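Local coordinates for DNA mismatch repair protein PMS1 (Saccharomyces cerevisiae, PDB 3H4L) that binds ATP through its N-terminal domain and acts in DNA mismatch repair, probably as a MutL-type partner that couples nucleotide binding to the repair reaction, at residues L105-T116 and G144-N155; L297-F308 and F350-N359. One frame throughout, in Å; residues are numbered along the deposited sequence.

Contact 1 and contact 2 lie on opposite sides of the chain's centre, their own centres 43 Å apart and their nearest atoms about 24 Å apart, so neither touches the other. Both are largely buried, but they hold different elements: contact 1 pairs two adjacent strands of the ATPase sheet, whereas contact 2 packs two helices of the S5-like domain that follows the ATPase domain. Their chemistry follows from this. Residues 105-116 and 144-155 are joined mainly by a ladder of backbone hydrogen bonds that reaches the nucleotide pocket at Thr145; residues 297-308 and 350-359 share no hydrogen bond and meet through rings, sulfur and methyl groups, with one long salt bridge toward solvent.

Contact 1. Residues L105-T116 and G144-N155; sequences LCGIAKLSVITT and GTTVLVSQLFHN. With ANP (phosphoaminophosphonic acid-adenylate ester), chain E.
Lys110, Ser112 and Ile114 form hydrogen-bonded pairs with Ser150, Leu148 and Thr146, and main-chain bonds carry most of the contact between strands 110-116 and 144-150, antiparallel at 175°. Leu148 N to Ser112 O, at 3.0 Å, is nearly straight (176°), while Thr116 N to Gly144 O is weak. Beyond the strands, Phe153, inside the type II turn Gln151-His154, gives its N across to Ile108 O; the turn itself is closed by His154 N to Gln151 O. The Asn155 amide gives ND2 to Gly107 O at 2.8 Å, in the carbonyl plane.

These are neighbouring central strands of the sheet in the GHKL-type ATPase fold, with 121-127 beyond one and 56-61 beyond the other. Leu111, Val113, Val147 and Val149 share the sheet face that carries Thr145 of the nucleotide pocket.

Apolar contact on that face is closest where Leu111 CD1 meets Val147 CG1 at 3.5 Å; Leu105 CD2 reaches Val149 CG2 at 3.8 Å, crossing it at about a right angle.

Of the polar side chains, Thr115 OG1 donates to Thr145 OG1 at 2.9 Å and itself receives Ile66 N. Thr145 OG1 lies 3.5 Å from N1 of the ANP adenine.

Lys110 CE makes a CH-pi contact over one face of the His154 imidazole, though its exact place is doubtful because the model sets it too close to Gln151 OE1; Asn155 OD1 covers the opposite face and a water bonds NE2 at the edge.

Contact 2. Residues L297-F308 and F350-N359; sequences LLKCCNEVYKTF and FKTTLSDYYN
Tyr358 meets Phe308 and Tyr305 at successive points along its length. Its CB stands over one face of the Phe308 ring, 3.5 Å from the centroid, a CH-pi contact. From there chi1 (-87°) turns CG away from the carbonyl carbon, and the ring passes Phe308 obliquely. Farther out, CE1 and CZ face the edge of Tyr305, whose CD1 comes to 3.6 Å from Tyr358 CZ; the planes stand at 66°, an offset edge-to-face pair that completes a three-ring aromatic cluster. At the tip, Tyr358 OH lies 3.3 Å from Tyr305 CD1, near that ring's plane, and its polar partner is Ser269 O.

The other end repeats the theme with one ring. Leu297 CD1 sits over a face of Phe350, 3.7 Å from the centroid and displaced toward the rim, while the sulfurs of Cys300 and Cys301 approach its edge. Between the two ends Val304 divides its methyls: CG2 packs against Lys351 CG, and CG1 touches Ser355 CA at 3.6 Å. At the margin Glu303 OE1 and Lys351 NZ form a long salt bridge of 3.5 Å.

The axes of 297-306 and 350-359 come within 9.7 Å and cross at -35°, N-to-C directions roughly aligned. The pair belongs to the second domain of the N-terminal fragment, consistent with the S5-like alpha/beta fold of MutL proteins, its helices packed on a four-stranded sheet: Leu298 touches strand 283-287, Tyr358 rests on Ile268 of strand 261-269, and Thr353 and Tyr357 reach strand 229-237.

Contact 1. Residues L105-T116 and G144-N155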
loop_
_atom_site.group_PDB
_atom_site.type_symbol
_atom_site.label_atom_id
_atom_site.label_comp_id
_atom_site.label_asym_id
_atom_site.label_seq_id
_atom_site.Cartn_x
_atom_site.Cartn_y
_atom_site.Cartn_z
ATOM N N LEU B 105 -25.160 -4.044 -3.845
ATOM C CA LEU B 105 -24.016 -3.578 -4.614
ATOM C C LEU B 105 -24.379 -3.477 -6.093
ATOM O O LEU B 105 -23.705 -2.807 -6.865
ATOM C CB LEU B 105 -22.826 -4.515 -4.415
ATOM C CG LEU B 105 -22.129 -4.412 -3.048
ATOM C CD1 LEU B 105 -21.377 -5.696 -2.744
ATOM C CD2 LEU B 105 -21.202 -3.207 -3.033
ATOM N N CYS B 106 -25.453 -4.143 -6.490
ATOM C CA CYS B 106 -25.905 -4.092 -7.875
ATOM C C CYS B 106 -26.562 -2.761 -8.191
ATOM O O CYS B 106 -26.336 -2.168 -9.247
ATOM C CB CYS B 106 -26.923 -5.184 -8.130
ATOM S SG CYS B 106 -26.166 -6.607 -8.781
ATOM N N GLY B 107 -27.399 -2.315 -7.262
ATOM C CA GLY B 107 -28.108 -1.067 -7.432
ATOM C C GLY B 107 -27.231 0.161 -7.393
ATOM O O GLY B 107 -27.425 1.058 -8.203
ATOM N N ILE B 108 -26.268 0.229 -6.479
ATOM C CA ILE B 108 -25.439 1.424 -6.436
ATOM C C ILE B 108 -23.987 1.291 -6.893
ATOM O O ILE B 108 -23.145 2.115 -6.528
ATOM C CB ILE B 108 -25.486 2.093 -5.036
ATOM C CG1 ILE B 108 -25.209 1.076 -3.929
ATOM C CG2 ILE B 108 -26.834 2.752 -4.842
ATOM C CD1 ILE B 108 -23.796 0.546 -3.924
ATOM N N ALA B 109 -23.706 0.274 -7.709
ATOM C CA ALA B 109 -22.361 0.042 -8.249
ATOM C C ALA B 109 -22.462 -0.931 -9.417
ATOM O O ALA B 109 -23.557 -1.335 -9.774
ATOM C CB ALA B 109 -21.445 -0.524 -7.172
ATOM N N LYS B 110 -21.330 -1.286 -10.020
ATOM C CA LYS B 110 -21.307 -2.244 -11.133
ATOM C C LYS B 110 -20.748 -3.515 -10.515
ATOM O O LYS B 110 -19.606 -3.509 -10.044
ATOM C CB LYS B 110 -20.350 -1.796 -12.246
ATOM C CG LYS B 110 -20.492 -0.356 -12.704
ATOM C CD LYS B 110 -21.738 -0.108 -13.557
ATOM C CE LYS B 110 -21.810 1.363 -13.998
ATOM N NZ LYS B 110 -22.829 1.629 -15.069
ATOM N N LEU B 111 -21.519 -4.599 -10.514
ATOM C CA LEU B 111 -21.040 -5.845 -9.911
ATOM C C LEU B 111 -20.629 -6.916 -10.915
ATOM O O LEU B 111 -21.381 -7.237 -11.823
ATOM C CB LEU B 111 -22.109 -6.435 -8.981
ATOM C CG LEU B 111 -21.699 -7.693 -8.196
ATOM C CD1 LEU B 111 -20.602 -7.328 -7.182
ATOM C CD2 LEU B 111 -22.916 -8.302 -7.481
ATOM N N SER B 112 -19.433 -7.467 -10.740
ATOM C CA SER B 112 -18.934 -8.534 -11.602
ATOM C C SER B 112 -18.441 -9.668 -10.723
ATOM O O SER B 112 -17.925 -9.438 -9.626
ATOM C CB SER B 112 -17.772 -8.059 -12.470
ATOM O OG SER B 112 -18.205 -7.085 -13.390
ATOM N N VAL B 113 -18.580 -10.894 -11.214
ATOM C CA VAL B 113 -18.136 -12.062 -10.462
ATOM C C VAL B 113 -17.466 -13.096 -11.371
ATOM O O VAL B 113 -17.901 -13.311 -12.502
ATOM C CB VAL B 113 -19.334 -12.743 -9.756
ATOM C CG1 VAL B 113 -18.881 -14.011 -9.044
ATOM C CG2 VAL B 113 -19.971 -11.781 -8.769
ATOM N N ILE B 114 -16.389 -13.708 -10.888
ATOM C CA ILE B 114 -15.708 -14.767 -11.630
ATOM C C ILE B 114 -15.631 -15.905 -10.612
ATOM O O ILE B 114 -14.967 -15.774 -9.579
ATOM C CB ILE B 114 -14.288 -14.362 -12.080
ATOM C CG1 ILE B 114 -14.359 -13.192 -13.071
ATOM C CG2 ILE B 114 -13.635 -15.535 -12.775
ATOM C CD1 ILE B 114 -13.007 -12.617 -13.497
ATOM N N THR B 115 -16.309 -17.016 -10.887
ATOM C CA THR B 115 -16.336 -18.112 -9.923
ATOM C C THR B 115 -16.231 -19.540 -10.479
ATOM O O THR B 115 -16.290 -19.768 -11.684
ATOM C CB THR B 115 -17.631 -18.008 -9.068
ATOM O OG1 THR B 115 -17.573 -18.933 -7.973
ATOM C CG2 THR B 115 -18.859 -18.314 -9.926
ATOM N N THR B 116 -16.072 -20.500 -9.574
ATOM C CA THR B 116 -15.986 -21.897 -9.961
ATOM C C THR B 116 -16.096 -22.886 -8.805
ATOM O O THR B 116 -15.421 -22.752 -7.775
ATOM C CB THR B 116 -14.679 -22.207 -10.687
ATOM O OG1 THR B 116 -14.698 -23.577 -11.099
ATOM C CG2 THR B 116 -13.480 -21.993 -9.762
ATOM N N GLY B 144 -12.571 -21.062 -6.060
ATOM C CA GLY B 144 -12.805 -19.794 -5.394
ATOM C C GLY B 144 -13.672 -18.816 -6.155
ATOM O O GLY B 144 -14.293 -19.152 -7.172
ATOM N N THR B 145 -13.706 -17.586 -5.664
ATOM C CA THR B 145 -14.516 -16.560 -6.282
ATOM C C THR B 145 -13.820 -15.211 -6.228
ATOM O O THR B 145 -13.040 -14.936 -5.307
ATOM C CB THR B 145 -15.867 -16.461 -5.558
ATOM O OG1 THR B 145 -16.502 -17.745 -5.577
ATOM C CG2 THR B 145 -16.772 -15.436 -6.220
ATOM N N THR B 146 -14.099 -14.383 -7.231
ATOM C CA THR B 146 -13.549 -13.037 -7.321
ATOM C C THR B 146 -14.720 -12.073 -7.519
ATOM O O THR B 146 -15.446 -12.159 -8.515
ATOM C CB THR B 146 -12.593 -12.879 -8.528
ATOM O OG1 THR B 146 -11.465 -13.740 -8.378
ATOM C CG2 THR B 146 -12.097 -11.457 -8.622
ATOM N N VAL B 147 -14.922 -11.169 -6.569
ATOM C CA VAL B 147 -15.999 -10.192 -6.688
ATOM C C VAL B 147 -15.375 -8.814 -6.932
ATOM O O VAL B 147 -14.471 -8.369 -6.200
ATOM C CB VAL B 147 -16.881 -10.151 -5.416
ATOM C CG1 VAL B 147 -18.095 -9.249 -5.644
ATOM C CG2 VAL B 147 -17.341 -11.552 -5.061
ATOM N N LEU B 148 -15.843 -8.144 -7.974
ATOM C CA LEU B 148 -15.319 -6.833 -8.302
ATOM C C LEU B 148 -16.408 -5.770 -8.246
ATOM O O LEU B 148 -17.385 -5.833 -8.994
ATOM C CB LEU B 148 -14.709 -6.855 -9.705
ATOM C CG LEU B 148 -14.102 -5.523 -10.151
ATOM C CD1 LEU B 148 -12.843 -5.258 -9.329
ATOM C CD2 LEU B 148 -13.773 -5.554 -11.646
ATOM N N VAL B 149 -16.240 -4.801 -7.351
ATOM C CA VAL B 149 -17.186 -3.692 -7.215
ATOM C C VAL B 149 -16.474 -2.479 -7.801
ATOM O O VAL B 149 -15.431 -2.073 -7.298
ATOM C CB VAL B 149 -17.514 -3.400 -5.730
ATOM C CG1 VAL B 149 -18.269 -2.066 -5.611
ATOM C CG2 VAL B 149 -18.331 -4.549 -5.134
ATOM N N SER B 150 -17.017 -1.904 -8.868
ATOM C CA SER B 150 -16.374 -0.752 -9.482
ATOM C C SER B 150 -17.354 0.389 -9.639
ATOM O O SER B 150 -18.567 0.170 -9.633
ATOM C CB SER B 150 -15.825 -1.126 -10.852
ATOM O OG SER B 150 -16.870 -1.159 -11.802
ATOM N N GLN B 151 -16.825 1.601 -9.782
ATOM C CA GLN B 151 -17.660 2.784 -9.946
ATOM C C GLN B 151 -18.681 2.876 -8.810
ATOM O O GLN B 151 -19.891 3.064 -9.031
ATOM C CB GLN B 151 -18.362 2.734 -11.305
ATOM C CG GLN B 151 -17.440 3.075 -12.471
ATOM C CD GLN B 151 -18.087 2.870 -13.837
ATOM O OE1 GLN B 151 -19.312 2.774 -13.953
ATOM N NE2 GLN B 151 -17.261 2.814 -14.884
ATOM N N LEU B 152 -18.180 2.752 -7.588
ATOM C CA LEU B 152 -19.041 2.796 -6.424
ATOM C C LEU B 152 -19.788 4.127 -6.294
ATOM O O LEU B 152 -19.213 5.204 -6.442
ATOM C CB LEU B 152 -18.214 2.510 -5.166
ATOM C CG LEU B 152 -18.962 2.380 -3.840
ATOM C CD1 LEU B 152 -19.971 1.235 -3.886
ATOM C CD2 LEU B 152 -17.942 2.154 -2.747
ATOM N N PHE B 153 -21.086 4.029 -6.030
ATOM C CA PHE B 153 -21.960 5.190 -5.865
ATOM C C PHE B 153 -22.023 6.050 -7.125
ATOM O O PHE B 153 -22.302 7.249 -7.068
ATOM C CB PHE B 153 -21.520 6.037 -4.649
ATOM C CG PHE B 153 -21.421 5.251 -3.352
ATOM C CD1 PHE B 153 -22.394 4.321 -3.003
ATOM C CD2 PHE B 153 -20.348 5.433 -2.494
ATOM C CE1 PHE B 153 -22.298 3.577 -1.821
ATOM C CE2 PHE B 153 -20.243 4.696 -1.308
ATOM C CZ PHE B 153 -21.222 3.765 -0.975
ATOM N N HIS B 154 -21.790 5.422 -8.269
ATOM C CA HIS B 154 -21.820 6.129 -9.540
ATOM C C HIS B 154 -23.182 6.763 -9.825
ATOM O O HIS B 154 -23.287 7.652 -10.672
ATOM C CB HIS B 154 -21.449 5.172 -10.680
ATOM C CG HIS B 154 -22.565 4.272 -11.096
ATOM N ND1 HIS B 154 -23.407 4.571 -12.142
ATOM C CD2 HIS B 154 -23.012 3.105 -10.573
ATOM C CE1 HIS B 154 -24.328 3.629 -12.246
ATOM N NE2 HIS B 154 -24.111 2.729 -11.305
ATOM N N ASN B 155 -24.223 6.300 -9.141
ATOM C CA ASN B 155 -25.562 6.851 -9.345
ATOM C C ASN B 155 -26.131 7.472 -8.067
ATOM O O ASN B 155 -27.332 7.427 -7.813
ATOM C CB ASN B 155 -26.506 5.775 -9.888
ATOM C CG ASN B 155 -26.503 4.515 -9.051
ATOM O OD1 ASN B 155 -25.628 4.321 -8.208
ATOM N ND2 ASN B 155 -27.475 3.641 -9.287
HETATM P PG ANP E . -25.233 -12.062 4.853
HETATM O O1G ANP E . -24.343 -11.239 4.018
HETATM O O2G ANP E . -24.510 -12.949 5.734
HETATM O O3G ANP E . -26.257 -11.293 5.642
HETATM P PB ANP E . -25.490 -13.657 2.491
HETATM O O1B ANP E . -26.365 -14.807 2.125
HETATM O O2B ANP E . -24.065 -13.927 2.544
HETATM N N3B ANP E . -26.068 -12.998 3.833
HETATM P PA ANP E . -24.824 -11.761 0.384
HETATM O O1A ANP E . -23.678 -11.305 1.143
HETATM O O2A ANP E . -25.570 -10.812 -0.493
HETATM O O3A ANP E . -25.784 -12.555 1.385
HETATM O "O5'" ANP E . -24.374 -12.809 -0.729
HETATM C "C5'" ANP E . -25.164 -13.931 -0.841
HETATM C "C4'" ANP E . -24.994 -15.105 -1.722
HETATM O "O4'" ANP E . -23.972 -14.864 -2.707
HETATM C "C3'" ANP E . -24.448 -16.038 -0.695
HETATM O "O3'" ANP E . -25.520 -16.632 0.048
HETATM C "C2'" ANP E . -23.578 -16.944 -1.515
HETATM O "O2'" ANP E . -24.388 -18.022 -1.945
HETATM C "C1'" ANP E . -23.079 -15.964 -2.626
HETATM N N9 ANP E . -21.727 -15.348 -2.476
HETATM C C8 ANP E . -21.330 -14.035 -2.279
HETATM N N7 ANP E . -20.052 -13.817 -2.190
HETATM C C5 ANP E . -19.525 -15.085 -2.337
HETATM C C6 ANP E . -18.183 -15.630 -2.347
HETATM N N6 ANP E . -17.118 -14.852 -2.199
HETATM N N1 ANP E . -17.973 -16.999 -2.522
HETATM C C2 ANP E . -19.048 -17.845 -2.681
HETATM N N3 ANP E . -20.349 -17.435 -2.690
HETATM C C4 ANP E . -20.530 -16.056 -2.504
HETATM O O HOH W 1 -25.718 0.626 -10.405
HETATM O O HOH W 2 -17.550 -4.480 -11.897
#

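Contact 2. Residues L297-F308 and F350-N359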
loop_
_atom_site.group_PDB
_atom_site.type_symbol
_atom_site.label_atom_id
_atom_site.label_comp_id
_atom_site.label_asym_id
_atom_site.label_seq_id
_atom_site.Cartn_x
_atom_site.Cartn_y
_atom_site.Cartn_z
ATOM N N LEU B 297 -18.925 -3.660 26.405
ATOM C CA LEU B 297 -17.689 -4.273 26.890
ATOM C C LEU B 297 -16.459 -3.381 26.732
ATOM O O LEU B 297 -15.481 -3.530 27.469
ATOM C CB LEU B 297 -17.433 -5.610 26.191
ATOM C CG LEU B 297 -16.228 -6.401 26.724
ATOM C CD1 LEU B 297 -16.446 -6.776 28.190
ATOM C CD2 LEU B 297 -16.030 -7.652 25.884
ATOM N N LEU B 298 -16.491 -2.464 25.770
ATOM C CA LEU B 298 -15.357 -1.567 25.590
ATOM C C LEU B 298 -15.383 -0.531 26.701
ATOM O O LEU B 298 -14.350 -0.243 27.314
ATOM C CB LEU B 298 -15.401 -0.877 24.223
ATOM C CG LEU B 298 -14.830 -1.679 23.053
ATOM C CD1 LEU B 298 -14.777 -0.795 21.822
ATOM C CD2 LEU B 298 -13.438 -2.186 23.395
ATOM N N LYS B 299 -16.565 0.022 26.964
ATOM C CA LYS B 299 -16.698 1.010 28.022
ATOM C C LYS B 299 -16.065 0.411 29.267
ATOM O O LYS B 299 -15.214 1.032 29.902
ATOM C CB LYS B 299 -18.166 1.326 28.274
ATOM N N CYS B 300 -16.466 -0.811 29.600
ATOM C CA CYS B 300 -15.920 -1.480 30.769
ATOM C C CYS B 300 -14.392 -1.554 30.699
ATOM O O CYS B 300 -13.706 -1.221 31.669
ATOM C CB CYS B 300 -16.509 -2.885 30.904
ATOM S SG CYS B 300 -15.899 -3.775 32.359
ATOM N N CYS B 301 -13.862 -1.981 29.557
ATOM C CA CYS B 301 -12.417 -2.082 29.375
ATOM C C CYS B 301 -11.764 -0.747 29.710
ATOM O O CYS B 301 -10.854 -0.674 30.530
ATOM C CB CYS B 301 -12.090 -2.449 27.921
ATOM S SG CYS B 301 -11.670 -4.178 27.564
ATOM N N ASN B 302 -12.247 0.309 29.065
ATOM C CA ASN B 302 -11.718 1.652 29.260
ATOM C C ASN B 302 -11.700 2.137 30.703
ATOM O O ASN B 302 -10.672 2.605 31.187
ATOM C CB ASN B 302 -12.495 2.651 28.399
ATOM C CG ASN B 302 -12.268 2.436 26.914
ATOM O OD1 ASN B 302 -11.126 2.382 26.449
ATOM N ND2 ASN B 302 -13.357 2.323 26.159
ATOM N N GLU B 303 -12.830 2.031 31.390
ATOM C CA GLU B 303 -12.899 2.494 32.770
ATOM C C GLU B 303 -11.940 1.726 33.680
ATOM O O GLU B 303 -11.128 2.329 34.391
ATOM C CB GLU B 303 -14.336 2.389 33.287
ATOM C CG GLU B 303 -14.852 0.984 33.463
ATOM C CD GLU B 303 -16.362 0.945 33.530
ATOM O OE1 GLU B 303 -16.919 -0.126 33.868
ATOM O OE2 GLU B 303 -16.988 1.989 33.231
ATOM N N VAL B 304 -12.030 0.399 33.646
ATOM C CA VAL B 304 -11.168 -0.458 34.453
ATOM C C VAL B 304 -9.701 -0.125 34.223
ATOM O O VAL B 304 -8.890 -0.225 35.139
ATOM C CB VAL B 304 -11.379 -1.947 34.111
ATOM C CG1 VAL B 304 -10.474 -2.813 34.973
ATOM C CG2 VAL B 304 -12.837 -2.325 34.315
ATOM N N TYR B 305 -9.362 0.264 32.998
ATOM C CA TYR B 305 -7.983 0.608 32.657
ATOM C C TYR B 305 -7.594 1.977 33.213
ATOM O O TYR B 305 -6.464 2.174 33.666
ATOM C CB TYR B 305 -7.786 0.616 31.141
ATOM C CG TYR B 305 -6.356 0.869 30.721
ATOM C CD1 TYR B 305 -5.410 -0.153 30.751
ATOM C CD2 TYR B 305 -5.940 2.140 30.321
ATOM C CE1 TYR B 305 -4.087 0.080 30.391
ATOM C CE2 TYR B 305 -4.621 2.386 29.963
ATOM C CZ TYR B 305 -3.698 1.353 30.000
ATOM O OH TYR B 305 -2.381 1.594 29.662
ATOM N N LYS B 306 -8.530 2.923 33.157
ATOM C CA LYS B 306 -8.291 4.270 33.661
ATOM C C LYS B 306 -7.770 4.180 35.095
ATOM O O LYS B 306 -6.737 4.760 35.437
ATOM C CB LYS B 306 -9.586 5.078 33.621
ATOM N N THR B 307 -8.484 3.424 35.923
ATOM C CA THR B 307 -8.113 3.262 37.318
ATOM C C THR B 307 -6.641 2.917 37.523
ATOM O O THR B 307 -6.111 3.107 38.613
ATOM C CB THR B 307 -8.981 2.182 38.002
ATOM O OG1 THR B 307 -8.696 0.900 37.430
ATOM C CG2 THR B 307 -10.464 2.496 37.819
ATOM N N PHE B 308 -5.980 2.416 36.484
ATOM C CA PHE B 308 -4.565 2.058 36.596
ATOM C C PHE B 308 -3.679 3.039 35.849
ATOM O O PHE B 308 -2.505 3.204 36.179
ATOM C CB PHE B 308 -4.301 0.649 36.051
ATOM C CG PHE B 308 -4.955 -0.448 36.840
ATOM C CD1 PHE B 308 -6.305 -0.733 36.679
ATOM C CD2 PHE B 308 -4.222 -1.197 37.752
ATOM C CE1 PHE B 308 -6.920 -1.751 37.414
ATOM C CE2 PHE B 308 -4.824 -2.213 38.491
ATOM C CZ PHE B 308 -6.176 -2.491 38.322
ATOM N N PHE B 350 -16.476 -9.638 34.342
ATOM C CA PHE B 350 -15.352 -9.264 33.501
ATOM C C PHE B 350 -14.616 -8.085 34.142
ATOM O O PHE B 350 -13.391 -8.106 34.299
ATOM C CB PHE B 350 -15.841 -8.860 32.103
ATOM C CG PHE B 350 -14.739 -8.391 31.192
ATOM C CD1 PHE B 350 -13.833 -9.298 30.650
ATOM C CD2 PHE B 350 -14.567 -7.036 30.930
ATOM C CE1 PHE B 350 -12.769 -8.859 29.866
ATOM C CE2 PHE B 350 -13.502 -6.583 30.146
ATOM C CZ PHE B 350 -12.602 -7.494 29.614
ATOM N N LYS B 351 -15.380 -7.061 34.514
ATOM C CA LYS B 351 -14.820 -5.859 35.115
ATOM C C LYS B 351 -13.886 -6.179 36.273
ATOM O O LYS B 351 -12.777 -5.657 36.336
ATOM C CB LYS B 351 -15.942 -4.935 35.592
ATOM C CG LYS B 351 -15.465 -3.562 36.058
ATOM C CD LYS B 351 -16.601 -2.743 36.683
ATOM C CE LYS B 351 -17.764 -2.527 35.709
ATOM N NZ LYS B 351 -18.880 -1.719 36.296
ATOM N N THR B 352 -14.320 -7.045 37.182
ATOM C CA THR B 352 -13.478 -7.387 38.322
ATOM C C THR B 352 -12.362 -8.354 37.930
ATOM O O THR B 352 -11.259 -8.275 38.467
ATOM C CB THR B 352 -14.306 -8.008 39.487
ATOM O OG1 THR B 352 -14.601 -9.385 39.208
ATOM C CG2 THR B 352 -15.614 -7.240 39.671
ATOM N N THR B 353 -12.653 -9.259 36.993
ATOM C CA THR B 353 -11.668 -10.244 36.533
ATOM C C THR B 353 -10.496 -9.570 35.829
ATOM O O THR B 353 -9.344 -9.984 35.983
ATOM C CB THR B 353 -12.287 -11.279 35.560
ATOM O OG1 THR B 353 -13.179 -12.148 36.271
ATOM C CG2 THR B 353 -11.195 -12.117 34.917
ATOM N N LEU B 354 -10.795 -8.537 35.049
ATOM C CA LEU B 354 -9.755 -7.808 34.343
ATOM C C LEU B 354 -9.005 -6.962 35.366
ATOM O O LEU B 354 -7.778 -7.004 35.447
ATOM C CB LEU B 354 -10.366 -6.908 33.262
ATOM C CG LEU B 354 -9.338 -6.103 32.464
ATOM C CD1 LEU B 354 -8.472 -7.063 31.664
ATOM C CD2 LEU B 354 -10.034 -5.115 31.547
ATOM N N SER B 355 -9.764 -6.201 36.150
ATOM C CA SER B 355 -9.198 -5.341 37.181
ATOM C C SER B 355 -8.161 -6.106 37.997
ATOM O O SER B 355 -7.014 -5.677 38.129
ATOM C CB SER B 355 -10.310 -4.833 38.108
ATOM O OG SER B 355 -9.797 -3.940 39.085
ATOM N N ASP B 356 -8.570 -7.250 38.534
ATOM C CA ASP B 356 -7.672 -8.066 39.330
ATOM C C ASP B 356 -6.535 -8.637 38.479
ATOM O O ASP B 356 -5.519 -9.078 39.015
ATOM C CB ASP B 356 -8.462 -9.183 40.022
ATOM C CG ASP B 356 -8.060 -10.562 39.553
ATOM O OD1 ASP B 356 -8.013 -10.788 38.321
ATOM O OD2 ASP B 356 -7.801 -11.422 40.420
ATOM N N TYR B 357 -6.710 -8.639 37.158
ATOM C CA TYR B 357 -5.672 -9.127 36.249
ATOM C C TYR B 357 -4.588 -8.057 36.193
ATOM O O TYR B 357 -3.394 -8.363 36.139
ATOM C CB TYR B 357 -6.232 -9.347 34.838
ATOM C CG TYR B 357 -5.195 -9.266 33.724
ATOM C CD1 TYR B 357 -4.457 -10.388 33.342
ATOM C CD2 TYR B 357 -4.947 -8.057 33.060
ATOM C CE1 TYR B 357 -3.503 -10.315 32.330
ATOM C CE2 TYR B 357 -3.993 -7.974 32.048
ATOM C CZ TYR B 357 -3.275 -9.109 31.686
ATOM O OH TYR B 357 -2.337 -9.048 30.671
ATOM N N TYR B 358 -5.018 -6.799 36.190
ATOM C CA TYR B 358 -4.085 -5.682 36.157
ATOM C C TYR B 358 -3.378 -5.547 37.508
ATOM O O TYR B 358 -2.171 -5.312 37.551
ATOM C CB TYR B 358 -4.814 -4.384 35.791
ATOM C CG TYR B 358 -4.930 -4.151 34.294
ATOM C CD1 TYR B 358 -6.171 -3.896 33.694
ATOM C CD2 TYR B 358 -3.794 -4.163 33.481
ATOM C CE1 TYR B 358 -6.273 -3.656 32.322
ATOM C CE2 TYR B 358 -3.882 -3.923 32.111
ATOM C CZ TYR B 358 -5.122 -3.669 31.538
ATOM O OH TYR B 358 -5.199 -3.409 30.187
ATOM N N ASN B 359 -4.120 -5.704 38.605
ATOM C CA ASN B 359 -3.525 -5.624 39.946
ATOM C C ASN B 359 -2.368 -6.611 40.030
ATOM O O ASN B 359 -1.307 -6.300 40.568
ATOM C CB ASN B 359 -4.548 -5.978 41.033
ATOM C CG ASN B 359 -5.344 -4.778 41.508
ATOM O OD1 ASN B 359 -4.775 -3.748 41.871
ATOM N ND2 ASN B 359 -6.667 -4.912 41.525
#